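Local coordinates for MutT/nudix family protein (Streptococcus pneumoniae, PDB 4HFQ) that acts as a UDP-X diphosphatase of the Nudix family, hydrolysing nucleotide precursors of peptidoglycan biosynthesis, at residues A56-P61 with L138-Y143; C83-Q88 with E116-K121; N109-I114 with A122-L127; A129-N134 with I187-Q192. All blocks are in the same frame, centred on the assembly; numbering follows the deposited sequence.

Contact 1 (A56-P61 with L138-Y143); sequences AEVLKP and LQSKQY
The peptide carbonyl of Val58 is the flat group met here: NZ of Lys141 comes nearest to it at its oxygen, 3.4 Å from Val58 O, and reaches Glu57 O through a water. These carbonyls belong to the C-terminal end of helix 52-59, where a helix runs out of amide donors. The helix lies in the N-terminal helical region, and Lys141 comes from the loop between helix 133-136 and strand 143-153 of the Nudix domain, so the contact bridges the two parts of the subunit. The last helical turn closes with Lys60 N to Ala56 O at 2.8 Å, after which Lys60 leaves helical geometry. A positive charge here would plausibly be favoured by the helix end. Two bends, at chi2 (-63°) and chi4 (-70°), shape the lysine chain so that NZ ends near the last turn of the helix. One residue earlier in the loop, Ser140 CB meets Val58 CG2 at 4.2 Å, a loose apolar contact. Ser140 OG is itself engaged by Pro61 O of the second subunit, and Glu57 OE1 by Thr62 of that subunit, placing the contact at the dimer interface. The water accepts from Lys141 NZ at 2.7 Å and lies 2.8 Å from Glu57 O and 2.6 Å from Lys60 O, well placed to donate to either.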
# COMPACT_ATOMS: atom_id res chain seq x y z
N ALA A 56 21.62 -4.51 1.31
CA ALA A 56 21.23 -4.37 2.71
C ALA A 56 20.02 -3.43 2.87
O ALA A 56 19.17 -3.66 3.73
CB ALA A 56 22.40 -3.89 3.56
N GLU A 57 19.97 -2.37 2.06
CA GLU A 57 18.86 -1.40 2.08
C GLU A 57 17.54 -2.06 1.66
O GLU A 57 16.49 -1.77 2.25
CB GLU A 57 19.17 -0.15 1.24
CG GLU A 57 20.15 0.80 1.92
CD GLU A 57 20.44 2.06 1.13
OE1 GLU A 57 20.10 2.13 -0.07
OE2 GLU A 57 21.02 2.99 1.73
N VAL A 58 17.58 -2.94 0.66
CA VAL A 58 16.39 -3.70 0.26
C VAL A 58 15.95 -4.67 1.35
O VAL A 58 14.76 -4.80 1.65
CB VAL A 58 16.58 -4.45 -1.09
CG1 VAL A 58 15.42 -5.39 -1.38
CG2 VAL A 58 16.73 -3.46 -2.23
N LEU A 59 16.91 -5.35 1.96
CA LEU A 59 16.58 -6.41 2.91
C LEU A 59 16.32 -5.92 4.33
O LEU A 59 15.75 -6.66 5.14
CB LEU A 59 17.67 -7.49 2.89
CG LEU A 59 17.93 -8.16 1.54
CD1 LEU A 59 19.26 -8.88 1.61
CD2 LEU A 59 16.80 -9.09 1.10
N LYS A 60 16.74 -4.70 4.65
CA LYS A 60 16.51 -4.14 5.98
C LYS A 60 15.01 -4.17 6.27
O LYS A 60 14.23 -3.62 5.50
CB LYS A 60 17.03 -2.71 6.09
CG LYS A 60 16.82 -2.10 7.47
CD LYS A 60 16.91 -0.59 7.45
CE LYS A 60 16.39 -0.01 8.76
NZ LYS A 60 16.75 1.43 8.89
N PRO A 61 14.61 -4.82 7.37
CA PRO A 61 13.19 -4.82 7.69
C PRO A 61 12.74 -3.43 8.08
O PRO A 61 13.31 -2.79 8.97
CB PRO A 61 13.09 -5.79 8.88
CG PRO A 61 14.28 -6.66 8.72
CD PRO A 61 15.36 -5.74 8.24
N LEU A 138 7.30 0.55 -10.92
CA LEU A 138 7.68 -0.58 -10.11
C LEU A 138 9.05 -0.37 -9.47
O LEU A 138 10.00 0.10 -10.12
CB LEU A 138 7.66 -1.85 -10.94
CG LEU A 138 8.03 -3.14 -10.18
CD1 LEU A 138 7.04 -3.49 -9.08
CD2 LEU A 138 8.15 -4.30 -11.17
N GLN A 139 9.16 -0.72 -8.20
CA GLN A 139 10.39 -0.55 -7.43
C GLN A 139 10.37 -1.52 -6.25
O GLN A 139 9.36 -2.20 -6.01
CB GLN A 139 10.57 0.91 -7.01
CG GLN A 139 9.34 1.49 -6.32
CD GLN A 139 9.42 2.98 -6.15
OE1 GLN A 139 10.05 3.48 -5.23
NE2 GLN A 139 8.79 3.71 -7.08
N SER A 140 11.48 -1.57 -5.50
CA SER A 140 11.63 -2.62 -4.48
C SER A 140 10.48 -2.60 -3.47
O SER A 140 9.98 -3.67 -3.09
CB SER A 140 12.98 -2.53 -3.80
OG SER A 140 13.19 -1.27 -3.20
N LYS A 141 10.05 -1.40 -3.07
CA LYS A 141 8.90 -1.28 -2.18
C LYS A 141 7.68 -0.89 -2.96
O LYS A 141 7.74 -0.08 -3.88
CB LYS A 141 9.14 -0.24 -1.08
CG LYS A 141 10.23 -0.58 -0.07
CD LYS A 141 9.91 -1.84 0.73
CE LYS A 141 10.87 -2.09 1.90
NZ LYS A 141 12.24 -2.50 1.46
N GLN A 142 6.53 -1.45 -2.55
CA GLN A 142 5.24 -0.99 -3.04
C GLN A 142 4.72 0.16 -2.20
O GLN A 142 4.68 0.06 -0.97
CB GLN A 142 4.24 -2.14 -3.02
CG GLN A 142 2.89 -1.78 -3.60
CD GLN A 142 1.93 -2.93 -3.61
OE1 GLN A 142 2.00 -3.78 -2.73
NE2 GLN A 142 1.04 -2.99 -4.61
N TYR A 143 4.31 1.25 -2.86
CA TYR A 143 3.70 2.40 -2.21
C TYR A 143 2.28 2.61 -2.69
O TYR A 143 1.94 2.35 -3.84
CB TYR A 143 4.47 3.70 -2.51
CG TYR A 143 5.83 3.77 -1.88
CD1 TYR A 143 6.94 3.17 -2.47
CD2 TYR A 143 6.03 4.47 -0.69
CE1 TYR A 143 8.20 3.23 -1.87
CE2 TYR A 143 7.28 4.55 -0.09
CZ TYR A 143 8.36 3.93 -0.69
OH TYR A 143 9.60 4.01 -0.07
O HOH W 1 13.94 -2.03 3.46

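Contact 2 (C83-Q88 with E116-K121); sequences CLVRGQ and EETGFK. With SO4 (sulfate ion), chain G.
A valine methyl facing a carboxylate oxygen is the oddity here: CG2 of Val85 lies 4.2 Å from Glu117 OE1, with the two side chains crossing at about a right angle. The methyl offers OE1 no polar partner; that oxygen accepts a hydrogen bond from Gly97 N, which ties the carboxylate to strand 93-99. Val85 presents CG2 from the position between its backbone N and carbonyl carbon, while CG1 sits anti to the carbonyl carbon (chi1 -68°) and reaches Thr118 CG2 at 4.4 Å. One valine therefore spans two successive residues at the end of helix 106-118. The sequence Glu116-Glu117-Thr118-Gly119-Phe120 matches the close of the Nudix box, the loop-helix-loop signature of the family; in relatives, glutamates of this helix commonly bind divalent metal ions. Helix 106-118 thus packs on the central sheet through strand 81-87. Its end is shaped by an ST turn, in which Thr118 OG1 accepts from Phe120 N at 3.1 Å with an N-H...O angle of 149°. The same hydroxyl bonds to Ile114 O, and Gly119, between Thr118 and Phe120, takes a positive phi that lets the chain turn into strand 120-132. The next residue of the strand after Val85, Arg86, makes no contact with the helix segment; its guanidinium grips a sulfate, probably from the crystallisation liquor, with NH2 to O3 at 2.8 Å, 166° and in plane at the guanidinium edge, and NH1 to O2 at 2.9 Å. Arg86 NH1 also donates to Glu90 O.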
# COMPACT_ATOMS: atom_id res chain seq x y z
N CYS A 83 3.39 22.73 -10.58
CA CYS A 83 4.60 22.91 -9.79
C CYS A 83 5.42 21.62 -9.74
O CYS A 83 4.89 20.56 -9.36
CB CYS A 83 4.23 23.32 -8.37
SG CYS A 83 5.68 23.53 -7.31
N LEU A 84 6.68 21.68 -10.14
CA LEU A 84 7.60 20.57 -9.98
C LEU A 84 8.86 21.04 -9.28
O LEU A 84 9.26 22.21 -9.38
CB LEU A 84 7.97 19.91 -11.32
CG LEU A 84 6.84 19.30 -12.13
CD1 LEU A 84 7.30 18.88 -13.51
CD2 LEU A 84 6.19 18.11 -11.43
N VAL A 85 9.46 20.14 -8.51
CA VAL A 85 10.72 20.42 -7.82
C VAL A 85 11.81 19.48 -8.26
O VAL A 85 11.56 18.35 -8.67
CB VAL A 85 10.56 20.42 -6.27
CG1 VAL A 85 9.70 21.59 -5.83
CG2 VAL A 85 9.99 19.09 -5.76
N ARG A 86 13.05 19.96 -8.18
CA ARG A 86 14.22 19.15 -8.50
C ARG A 86 15.10 19.05 -7.27
O ARG A 86 15.49 20.06 -6.69
CB ARG A 86 15.00 19.75 -9.70
CG ARG A 86 16.23 18.95 -10.10
CD ARG A 86 16.89 19.49 -11.37
NE ARG A 86 17.44 20.84 -11.21
CZ ARG A 86 18.63 21.11 -10.68
NH1 ARG A 86 19.42 20.14 -10.21
NH2 ARG A 86 19.05 22.36 -10.60
N GLY A 87 15.37 17.81 -6.85
CA GLY A 87 16.18 17.59 -5.65
C GLY A 87 17.64 17.95 -5.85
O GLY A 87 18.17 17.85 -6.96
N GLN A 88 18.30 18.34 -4.77
CA GLN A 88 19.77 18.47 -4.80
C GLN A 88 20.41 17.16 -5.23
O GLN A 88 19.98 16.08 -4.83
CB GLN A 88 20.33 18.91 -3.43
CG GLN A 88 19.86 20.28 -2.95
CD GLN A 88 20.53 21.48 -3.63
OE1 GLN A 88 20.25 22.63 -3.27
NE2 GLN A 88 21.38 21.24 -4.62
N GLU A 116 8.42 22.33 3.70
CA GLU A 116 9.85 22.02 3.79
C GLU A 116 10.54 22.12 2.44
O GLU A 116 11.68 22.60 2.37
CB GLU A 116 10.06 20.63 4.39
CG GLU A 116 9.71 20.55 5.87
CD GLU A 116 9.74 19.14 6.44
OE1 GLU A 116 9.72 18.15 5.68
OE2 GLU A 116 9.79 19.04 7.68
N GLU A 117 9.87 21.71 1.38
CA GLU A 117 10.46 21.65 0.06
C GLU A 117 10.27 22.96 -0.72
O GLU A 117 11.21 23.43 -1.36
CB GLU A 117 9.84 20.49 -0.73
CG GLU A 117 10.28 19.14 -0.20
CD GLU A 117 9.50 17.98 -0.77
OE1 GLU A 117 8.89 18.10 -1.84
OE2 GLU A 117 9.53 16.92 -0.09
N THR A 118 9.06 23.52 -0.68
CA THR A 118 8.76 24.67 -1.54
C THR A 118 8.90 26.02 -0.84
O THR A 118 9.01 27.05 -1.53
CB THR A 118 7.34 24.63 -2.12
OG1 THR A 118 6.40 24.92 -1.08
CG2 THR A 118 7.01 23.27 -2.75
N GLY A 119 8.86 26.03 0.49
CA GLY A 119 8.93 27.26 1.27
C GLY A 119 7.57 27.89 1.50
O GLY A 119 7.49 28.99 2.05
N PHE A 120 6.51 27.20 1.08
CA PHE A 120 5.16 27.75 1.19
C PHE A 120 4.23 27.01 2.14
O PHE A 120 4.24 25.77 2.20
CB PHE A 120 4.50 27.79 -0.17
CG PHE A 120 5.05 28.86 -1.08
CD1 PHE A 120 6.18 28.62 -1.84
CD2 PHE A 120 4.42 30.09 -1.17
CE1 PHE A 120 6.70 29.61 -2.67
CE2 PHE A 120 4.93 31.09 -2.00
CZ PHE A 120 6.06 30.84 -2.75
N LYS A 121 3.42 27.77 2.86
CA LYS A 121 2.24 27.23 3.53
C LYS A 121 1.27 26.85 2.42
O LYS A 121 1.37 27.36 1.30
CB LYS A 121 1.59 28.28 4.43
CG LYS A 121 2.53 28.89 5.46
CD LYS A 121 2.75 28.00 6.66
CE LYS A 121 3.06 28.85 7.88
NZ LYS A 121 3.65 28.04 8.98
S SO4 G . 22.63 21.96 -9.74
O1 SO4 G . 23.58 21.49 -8.72
O2 SO4 G . 22.22 20.77 -10.52
O3 SO4 G . 21.47 22.65 -9.13
O4 SO4 G . 23.41 22.93 -10.53

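Contact 3 (N109-I114 with A122-L127); sequences NILKEI and AKVERL. With SO4 (sulfate ion), chain H.
Leu111 lays its CD2 methyl over Ala122, 3.8 Å from the Ala122 CB and 3.5 Å from the Ala122 O, so that one branch covers both side chain and backbone at the start of the segment. This is the helix-on-sheet packing of the Nudix fold: helix 106-118, the helix of the Nudix box, lies against strand 120-132 that follows it, and the short axes run in broadly opposite directions, at 145°, and approach to 8.7 Å. The same Leu111 CD2 meets Val124 CG2 at 3.8 Å. A turn of helix apart from Leu111, Ile114 brings CD1 to 3.9 Å from Ala122 CB, and both larger side chains converge on the alanine methyl. Ile110 also belongs to this face; it also touches Val72, Ala74 and Phe148 of the central sheet. Lys112 points elsewhere: its NZ forms a salt bridge with Glu116 and a weak bond to a sulfate that Tyr104 also holds. Farther along the strand, Glu125 and Arg126 both face Gly149, a classic beta bulge. The chi1 of Ile110 (-166°) puts CG1 anti to the backbone N and places CG2 between that N and the carbonyl carbon, where it meets Val124 CG2 at 3.7 Å.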
# COMPACT_ATOMS: atom_id res chain seq x y z
N ASN A 109 0.98 15.32 6.52
CA ASN A 109 2.21 14.93 5.87
C ASN A 109 2.46 15.72 4.59
O ASN A 109 3.57 16.23 4.40
CB ASN A 109 2.20 13.43 5.58
CG ASN A 109 2.91 12.62 6.64
OD1 ASN A 109 4.07 12.87 6.92
ND2 ASN A 109 2.23 11.64 7.23
N ILE A 110 1.45 15.88 3.74
CA ILE A 110 1.70 16.60 2.49
C ILE A 110 1.94 18.09 2.76
O ILE A 110 2.79 18.68 2.12
CB ILE A 110 0.66 16.34 1.37
CG1 ILE A 110 1.19 16.85 0.02
CG2 ILE A 110 -0.70 16.98 1.67
CD1 ILE A 110 2.58 16.36 -0.36
N LEU A 111 1.22 18.67 3.72
CA LEU A 111 1.44 20.08 4.03
C LEU A 111 2.85 20.31 4.59
O LEU A 111 3.49 21.32 4.24
CB LEU A 111 0.39 20.60 5.01
CG LEU A 111 -1.00 20.62 4.38
CD1 LEU A 111 -2.05 21.04 5.40
CD2 LEU A 111 -1.05 21.52 3.14
N LYS A 112 3.31 19.41 5.44
CA LYS A 112 4.66 19.50 6.01
C LYS A 112 5.69 19.45 4.89
O LYS A 112 6.60 20.30 4.82
CB LYS A 112 4.88 18.38 7.03
CG LYS A 112 6.28 18.33 7.62
CD LYS A 112 6.36 17.23 8.69
CE LYS A 112 7.69 17.22 9.42
NZ LYS A 112 8.73 16.60 8.57
N GLU A 113 5.54 18.50 3.97
CA GLU A 113 6.50 18.34 2.89
C GLU A 113 6.45 19.50 1.90
O GLU A 113 7.50 19.97 1.46
CB GLU A 113 6.38 16.97 2.24
CG GLU A 113 6.66 15.94 3.32
CD GLU A 113 6.49 14.50 2.92
OE1 GLU A 113 6.30 14.23 1.73
OE2 GLU A 113 6.56 13.63 3.82
N ILE A 114 5.26 20.01 1.60
CA ILE A 114 5.17 21.23 0.78
C ILE A 114 5.96 22.38 1.43
O ILE A 114 6.75 23.06 0.76
CB ILE A 114 3.72 21.67 0.57
CG1 ILE A 114 2.98 20.68 -0.34
CG2 ILE A 114 3.68 23.08 -0.05
CD1 ILE A 114 1.48 20.87 -0.27
N ALA A 122 0.34 25.94 2.71
CA ALA A 122 -0.58 25.48 1.68
C ALA A 122 -1.89 25.01 2.29
O ALA A 122 -2.02 24.90 3.50
CB ALA A 122 0.05 24.35 0.87
N LYS A 123 -2.85 24.73 1.41
CA LYS A 123 -4.16 24.19 1.74
C LYS A 123 -4.31 22.92 0.91
O LYS A 123 -3.92 22.92 -0.26
CB LYS A 123 -5.24 25.20 1.35
CG LYS A 123 -6.66 24.66 1.31
CD LYS A 123 -7.64 25.71 0.81
CE LYS A 123 -8.95 25.07 0.37
NZ LYS A 123 -9.52 24.16 1.39
N VAL A 124 -4.84 21.86 1.51
CA VAL A 124 -5.28 20.67 0.76
C VAL A 124 -6.71 20.89 0.33
O VAL A 124 -7.60 21.11 1.16
CB VAL A 124 -5.19 19.37 1.59
CG1 VAL A 124 -5.82 18.20 0.83
CG2 VAL A 124 -3.73 19.10 1.96
N GLU A 125 -6.93 20.83 -0.98
CA GLU A 125 -8.26 21.01 -1.56
C GLU A 125 -9.02 19.70 -1.79
O GLU A 125 -10.22 19.64 -1.55
CB GLU A 125 -8.17 21.82 -2.86
CG GLU A 125 -7.55 23.20 -2.65
CD GLU A 125 -7.35 23.98 -3.94
OE1 GLU A 125 -6.68 23.47 -4.87
OE2 GLU A 125 -7.82 25.15 -4.02
N ARG A 126 -8.32 18.66 -2.26
CA ARG A 126 -8.97 17.36 -2.50
C ARG A 126 -7.91 16.31 -2.75
O ARG A 126 -6.75 16.63 -2.99
CB ARG A 126 -9.96 17.43 -3.68
CG ARG A 126 -9.28 17.72 -5.02
CD ARG A 126 -10.27 17.82 -6.17
NE ARG A 126 -10.80 16.51 -6.55
CZ ARG A 126 -11.13 16.16 -7.80
NH1 ARG A 126 -10.95 17.00 -8.81
NH2 ARG A 126 -11.62 14.95 -8.02
N LEU A 127 -8.32 15.06 -2.68
CA LEU A 127 -7.47 13.95 -3.10
C LEU A 127 -7.78 13.66 -4.56
O LEU A 127 -8.95 13.40 -4.91
CB LEU A 127 -7.74 12.72 -2.23
CG LEU A 127 -6.99 11.42 -2.57
CD1 LEU A 127 -5.49 11.61 -2.42
CD2 LEU A 127 -7.49 10.32 -1.64
S SO4 H . 9.73 15.51 12.35
O1 SO4 H . 10.74 14.57 12.87
O2 SO4 H . 10.38 16.46 11.41
O3 SO4 H . 8.70 14.72 11.63
O4 SO4 H . 9.13 16.27 13.46

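Contact 4 (A129-N134 with I187-Q192); sequences AVFDTN and IELLWQ
With CG anti to the carbonyl carbon and beside the backbone N in both Phe131 and Leu190 (chi1 -66° in Phe131), the ring edge and the leucine branch come into contact. The ring turns its rim to the leucine: Phe131 CE2 stands 4.0 Å from Leu190 CG, which lies at the ring edge near its plane, and 4.1 Å from Leu190 CD1. Ala129, two residues earlier on the same side of the strand, places CB 3.6 Å above one face of that ring, offset toward the rim, and also touches Leu190 CD2 at 3.8 Å. Leu190 thus packs against the corner formed by the alanine methyl and the ring edge. Leu189 CD2 approaches Phe131 CE1 at the edge too, but the residue has two conformers, so that contact is doubtful in detail. In the Nudix fold this packing sets helix 184-194 against strand 120-132 of the mixed sheet, the short axes nearly antiparallel at 158° and 10.6 Å apart. Around the same ring lie Phe136, edge-to-face, and Tyr201, while Leu190 also touches Val147 and Trp75. At the other end of the segment the strand gives way to helix 133-136, and Asp132 takes the N-cap position: its OD1 accepts from Asn134 N at 3.0 Å, the donor standing 64° out of the carboxylate plane. That oxygen also accepts from Gln142 NE2, so two donors fix the rotation of the carboxylate.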
# COMPACT_ATOMS: atom_id res chain seq x y z
N ALA A 129 -5.88 11.32 -6.60
CA ALA A 129 -5.55 9.95 -6.99
C ALA A 129 -4.92 9.22 -5.86
O ALA A 129 -4.21 9.83 -5.04
CB ALA A 129 -4.58 9.95 -8.17
N VAL A 130 -5.12 7.90 -5.86
CA VAL A 130 -4.25 7.01 -5.08
C VAL A 130 -3.68 6.00 -6.08
O VAL A 130 -4.41 5.14 -6.58
CB VAL A 130 -4.97 6.28 -3.93
CG1 VAL A 130 -3.97 5.45 -3.13
CG2 VAL A 130 -5.67 7.27 -3.01
N PHE A 131 -2.40 6.17 -6.43
CA PHE A 131 -1.72 5.29 -7.39
C PHE A 131 -0.99 4.14 -6.70
O PHE A 131 -0.42 4.29 -5.62
CB PHE A 131 -0.66 6.07 -8.19
CG PHE A 131 -1.21 7.14 -9.10
CD1 PHE A 131 -2.03 6.81 -10.17
CD2 PHE A 131 -0.85 8.46 -8.92
CE1 PHE A 131 -2.48 7.79 -11.05
CE2 PHE A 131 -1.31 9.45 -9.78
CZ PHE A 131 -2.12 9.11 -10.85
N ASP A 132 -0.97 3.00 -7.39
CA ASP A 132 -0.16 1.85 -7.00
C ASP A 132 1.18 1.96 -7.72
O ASP A 132 1.23 1.84 -8.96
CB ASP A 132 -0.89 0.56 -7.41
CG ASP A 132 -0.13 -0.71 -7.06
OD1 ASP A 132 0.92 -0.67 -6.40
OD2 ASP A 132 -0.64 -1.76 -7.48
N THR A 133 2.27 2.13 -6.98
CA THR A 133 3.58 2.21 -7.66
C THR A 133 3.96 0.95 -8.39
O THR A 133 4.73 0.99 -9.36
CB THR A 133 4.73 2.63 -6.73
OG1 THR A 133 4.86 1.67 -5.67
CG2 THR A 133 4.52 4.01 -6.17
N ASN A 134 3.41 -0.19 -7.99
CA ASN A 134 3.70 -1.43 -8.73
C ASN A 134 3.18 -1.36 -10.14
O ASN A 134 3.74 -2.02 -11.03
CB ASN A 134 3.15 -2.67 -8.01
CG ASN A 134 4.09 -3.20 -6.95
OD1 ASN A 134 4.99 -2.53 -6.47
ND2 ASN A 134 3.84 -4.45 -6.55
N ILE A 187 0.92 12.32 -14.52
CA ILE A 187 0.66 13.76 -14.62
C ILE A 187 -0.51 14.02 -15.57
O ILE A 187 -1.38 14.85 -15.28
CB ILE A 187 1.93 14.53 -15.02
CG1 ILE A 187 2.90 14.51 -13.83
CG2 ILE A 187 1.59 15.96 -15.44
CD1 ILE A 187 4.28 15.05 -14.11
N GLU A 188 -0.56 13.29 -16.68
CA GLU A 188 -1.66 13.47 -17.62
C GLU A 188 -3.01 13.05 -17.04
O GLU A 188 -4.02 13.75 -17.23
CB GLU A 188 -1.34 12.78 -18.95
CG GLU A 188 -0.24 13.52 -19.70
CD GLU A 188 0.25 12.84 -20.97
OE1 GLU A 188 -0.04 11.65 -21.18
OE2 GLU A 188 0.95 13.51 -21.77
N LEU A 189 -3.03 11.92 -16.33
CA LEU A 189 -4.22 11.46 -15.61
C LEU A 189 -4.68 12.50 -14.59
O LEU A 189 -5.87 12.83 -14.51
CB LEU A 189 -3.90 10.16 -14.87
CG LEU A 189 -4.64 8.85 -15.14
CD1 LEU A 189 -4.88 8.56 -16.61
CD2 LEU A 189 -3.85 7.72 -14.51
N LEU A 190 -3.73 12.99 -13.80
CA LEU A 190 -4.01 13.98 -12.77
C LEU A 190 -4.61 15.26 -13.34
O LEU A 190 -5.52 15.82 -12.75
CB LEU A 190 -2.75 14.30 -11.98
CG LEU A 190 -2.30 13.16 -11.06
CD1 LEU A 190 -0.86 13.42 -10.67
CD2 LEU A 190 -3.23 13.10 -9.85
N TRP A 191 -4.12 15.69 -14.50
CA TRP A 191 -4.67 16.86 -15.15
C TRP A 191 -6.12 16.67 -15.51
O TRP A 191 -6.95 17.56 -15.29
CB TRP A 191 -3.82 17.18 -16.38
CG TRP A 191 -4.28 18.38 -17.17
CD1 TRP A 191 -5.06 18.37 -18.32
CD2 TRP A 191 -3.98 19.77 -16.91
NE1 TRP A 191 -5.27 19.65 -18.77
CE2 TRP A 191 -4.63 20.54 -17.97
CE3 TRP A 191 -3.24 20.45 -15.94
CZ2 TRP A 191 -4.55 21.92 -18.04
CZ3 TRP A 191 -3.16 21.84 -16.02
CH2 TRP A 191 -3.81 22.56 -17.05
N GLN A 192 -6.46 15.48 -16.02
CA GLN A 192 -7.85 15.18 -16.35
C GLN A 192 -8.75 15.16 -15.11
O GLN A 192 -9.88 15.66 -15.15
CB GLN A 192 -7.94 13.87 -17.14
CG GLN A 192 -7.25 13.91 -18.50
CD GLN A 192 -7.77 15.02 -19.41
OE1 GLN A 192 -6.98 15.74 -20.05
NE2 GLN A 192 -9.07 15.20 -19.43

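Contacts 2 and 4 are buried, whereas contacts 1 and 3 are only partly so. Contacts 2 and 3 share helix 106-118 and strand 120-132, with Phe120 O packed on Ile114 CG2 at 3.6 Å; contact 4 takes up the same strand farther along and joins it to helix 184-194. The side-chain contacts of 3 and 4 are apolar, contact 2 pairs a valine with a bonded carboxylate, and contact 1, between the N-terminal helices and the Nudix domain, combines a water-bridged lysine with one loose apolar touch. Contact 1 meets contact 4 through Tyr143 N and Thr133 OG1, 2.9 Å apart and probably bonded; both also touch the second subunit.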